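Local coordinates for TRAP dicarboxylate transporter, DctP subunit (PDB 4P47), which probably serves as the periplasmic solute-binding subunit of a TRAP transporter, capturing a small solute for uptake, at residues P160-E165 with Q292-T297. Residues are numbered along the deposited sequence; the frame is centred on the assembly and turned at random.
Sequences PVAKLE and QVTELT
P160, V161 and A162 pack on Q292, T294 and L296 in a small surface contact between a loop and an edge strand with the residue after it. The loop leads into the short helix 164-167. The strand, 292-295, pairs in parallel with strand 229-245. The contact is van der Waals packing plus one water bridge. Q292 is extended, with CG anti to the backbone N (chi1 176°), which carries its amide out to the proline ring. There Q292 NE2 lies 3.6 Å from P160 CG, and the two side chains cross at a slant. T294 turns its methyl to the loop: CG2 is 3.6 Å from V161 O and 4.2 Å from A162 CB. V161 O is hydrogen-bonded to T231 OG1, so the methyl packs against a carbonyl that already has a partner. L296 CD2 approaches A162 O at 3.6 Å. A water 3.3 Å from A162 O donates to it and to E295 O at 3.1 Å. This water links the two backbones shortly before helix 298-312. T297 OG1 caps E300 N at the helix start. This is a loop laid over one face of the sheet at its edge strand, in the periplasmic binding protein fold.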
ATOM      1  N   PRO A 160      20.722  14.520   5.344  1.00 10.39           N
ATOM      2  CA  PRO A 160      19.920  14.171   4.171  1.00 11.48           C
ATOM      3  C   PRO A 160      20.354  12.828   3.557  1.00  9.58           C
ATOM      4  O   PRO A 160      21.541  12.471   3.583  1.00 11.25           O
ATOM      5  CB  PRO A 160      20.195  15.332   3.198  1.00 13.65           C
ATOM      6  CG  PRO A 160      20.644  16.465   4.053  1.00 15.38           C
ATOM      7  CD  PRO A 160      21.329  15.857   5.232  1.00 11.49           C
ATOM      8  N   VAL A 161      19.388  12.085   3.029  1.00  8.83           N
ATOM      9  CA  VAL A 161      19.657  10.856   2.298  1.00  8.63           C
ATOM     10  C   VAL A 161      19.376  11.056   0.812  1.00 11.35           C
ATOM     11  O   VAL A 161      18.232  11.256   0.368  1.00 11.33           O
ATOM     12  CB  VAL A 161      18.828   9.707   2.858  1.00  9.36           C
ATOM     13  CG1 VAL A 161      18.889   8.517   1.909  1.00 11.08           C
ATOM     14  CG2 VAL A 161      19.331   9.338   4.235  1.00  9.58           C
ATOM     15  N   ALA A 162      20.434  10.991   0.020  1.00 10.32           N
ATOM     16  CA  ALA A 162      20.306  11.172  -1.424  1.00 11.63           C
ATOM     17  C   ALA A 162      20.856   9.981  -2.225  1.00 11.66           C
ATOM     18  O   ALA A 162      20.727   9.925  -3.459  1.00 16.54           O
ATOM     19  CB  ALA A 162      20.988  12.467  -1.829  1.00 16.29           C
ATOM     20  N   LYS A 163      21.478   9.037  -1.531  1.00 11.73           N
ATOM     21  CA  LYS A 163      22.167   7.924  -2.167  1.00 13.56           C
ATOM     22  C   LYS A 163      22.475   6.877  -1.108  1.00 12.45           C
ATOM     23  O   LYS A 163      22.334   7.124   0.087  1.00 12.54           O
ATOM     24  CB  LYS A 163      23.466   8.416  -2.824  1.00 13.42           C
ATOM     25  CG  LYS A 163      24.471   9.006  -1.848  1.00 15.17           C
ATOM     26  CD  LYS A 163      25.730   9.505  -2.538  1.00 17.50           C
ATOM     27  CE  LYS A 163      26.659  10.187  -1.554  1.00 20.24           C
ATOM     28  NZ  LYS A 163      26.044  11.426  -1.009  1.00 24.74           N
ATOM     29  N   LEU A 164      22.878   5.696  -1.567  1.00 14.67           N
ATOM     30  CA  LEU A 164      23.143   4.545  -0.716  1.00 11.74           C
ATOM     31  C   LEU A 164      24.076   4.835   0.458  1.00 17.95           C
ATOM     32  O   LEU A 164      23.809   4.466   1.606  1.00 15.53           O
ATOM     33  CB  LEU A 164      23.745   3.439  -1.598  1.00 17.23           C
ATOM     34  CG  LEU A 164      24.181   2.150  -0.910  1.00 21.76           C
ATOM     35  CD1 LEU A 164      22.987   1.472  -0.336  1.00 20.71           C
ATOM     36  CD2 LEU A 164      24.899   1.227  -1.885  1.00 26.61           C
ATOM     37  N   GLU A 165      25.177   5.508   0.170  0.63 14.13           N
ATOM     38  CA  GLU A 165      26.201   5.747   1.162  1.00 21.20           C
ATOM     39  C   GLU A 165      25.640   6.558   2.337  0.63 13.93           C
ATOM     40  O   GLU A 165      26.095   6.415   3.473  0.63 15.22           O
ATOM     41  CB  GLU A 165      27.371   6.466   0.472  0.63 22.21           C
ATOM     42  CG  GLU A 165      28.193   5.581  -0.513  0.63 24.62           C
ATOM     43  CD  GLU A 165      27.582   5.382  -1.914  0.63 22.78           C
ATOM     44  OE1 GLU A 165      26.546   5.978  -2.269  0.63 11.08           O
ATOM     45  OE2 GLU A 165      28.175   4.602  -2.695  0.63 31.26           O
ATOM     46  N   GLN A 292      13.576  19.147   5.663  1.00  8.67           N
ATOM     47  CA  GLN A 292      14.192  19.240   4.350  1.00  9.54           C
ATOM     48  C   GLN A 292      13.793  17.999   3.565  1.00  7.94           C
ATOM     49  O   GLN A 292      14.036  16.886   4.011  1.00  7.60           O
ATOM     50  CB  GLN A 292      15.719  19.295   4.497  1.00 10.68           C
ATOM     51  CG  GLN A 292      16.483  19.293   3.150  1.00 13.59           C
ATOM     52  CD  GLN A 292      18.016  19.291   3.282  1.00 19.06           C
ATOM     53  OE1 GLN A 292      18.570  19.655   4.312  1.00 19.29           O
ATOM     54  NE2 GLN A 292      18.695  18.875   2.218  1.00 19.55           N
ATOM     55  N   VAL A 293      13.220  18.197   2.387  1.00  8.63           N
ATOM     56  CA  VAL A 293      12.734  17.098   1.558  1.00  9.53           C
ATOM     57  C   VAL A 293      13.646  16.898   0.343  1.00  9.14           C
ATOM     58  O   VAL A 293      13.902  17.813  -0.455  1.00 12.60           O
ATOM     59  CB  VAL A 293      11.282  17.351   1.108  1.00 10.86           C
ATOM     60  CG1 VAL A 293      10.739  16.168   0.317  1.00 12.46           C
ATOM     61  CG2 VAL A 293      10.398  17.632   2.299  1.00 11.45           C
ATOM     62  N   THR A 294      14.142  15.682   0.221  1.00  7.89           N
ATOM     63  CA  THR A 294      15.012  15.308  -0.866  1.00  9.67           C
ATOM     64  C   THR A 294      14.284  14.366  -1.807  1.00  9.10           C
ATOM     65  O   THR A 294      13.629  13.432  -1.372  1.00  9.22           O
ATOM     66  CB  THR A 294      16.289  14.635  -0.318  1.00  9.41           C
ATOM     67  OG1 THR A 294      16.980  15.554   0.543  1.00 13.17           O
ATOM     68  CG2 THR A 294      17.215  14.228  -1.460  1.00 12.83           C
ATOM     69  N   GLU A 295      14.376  14.640  -3.106  1.00 11.39           N
ATOM     70  CA  GLU A 295      13.850  13.750  -4.134  1.00 13.21           C
ATOM     71  C   GLU A 295      15.003  13.036  -4.805  1.00 15.04           C
ATOM     72  O   GLU A 295      16.107  13.564  -4.895  1.00 16.75           O
ATOM     73  CB  GLU A 295      13.081  14.544  -5.187  1.00 15.54           C
ATOM     74  CG  GLU A 295      11.843  15.224  -4.651  1.00 23.62           C
ATOM     75  CD  GLU A 295      11.067  15.944  -5.732  1.00 37.71           C
ATOM     76  OE1 GLU A 295      11.701  16.420  -6.702  1.00 42.60           O
ATOM     77  OE2 GLU A 295       9.827  16.035  -5.613  1.00 45.16           O
ATOM     78  N   LEU A 296      14.733  11.829  -5.271  1.00 12.63           N
ATOM     79  CA  LEU A 296      15.677  11.066  -6.075  1.00 12.38           C
ATOM     80  C   LEU A 296      15.343  11.136  -7.557  1.00 12.33           C
ATOM     81  O   LEU A 296      14.181  11.030  -7.934  1.00 13.17           O
ATOM     82  CB  LEU A 296      15.646   9.594  -5.650  1.00 13.03           C
ATOM     83  CG  LEU A 296      15.762   9.288  -4.159  1.00 13.27           C
ATOM     84  CD1 LEU A 296      15.667   7.799  -3.893  1.00 13.90           C
ATOM     85  CD2 LEU A 296      17.082   9.831  -3.623  1.00 14.93           C
ATOM     86  N   THR A 297      16.361  11.277  -8.412  1.00 11.33           N
ATOM     87  CA  THR A 297      16.141  11.160  -9.847  1.00 13.39           C
ATOM     88  C   THR A 297      15.888   9.697 -10.156  1.00 11.33           C
ATOM     89  O   THR A 297      16.219   8.818  -9.341  1.00 11.39           O
ATOM     90  CB  THR A 297      17.358  11.571 -10.687  1.00 11.35           C
ATOM     91  OG1 THR A 297      18.419  10.640 -10.433  1.00 13.20           O
ATOM     92  CG2 THR A 297      17.799  12.997 -10.367  1.00 15.13           C
TER
HETATM   93  O   HOH W   1      18.985  12.368  -4.790  1.00 39.62           O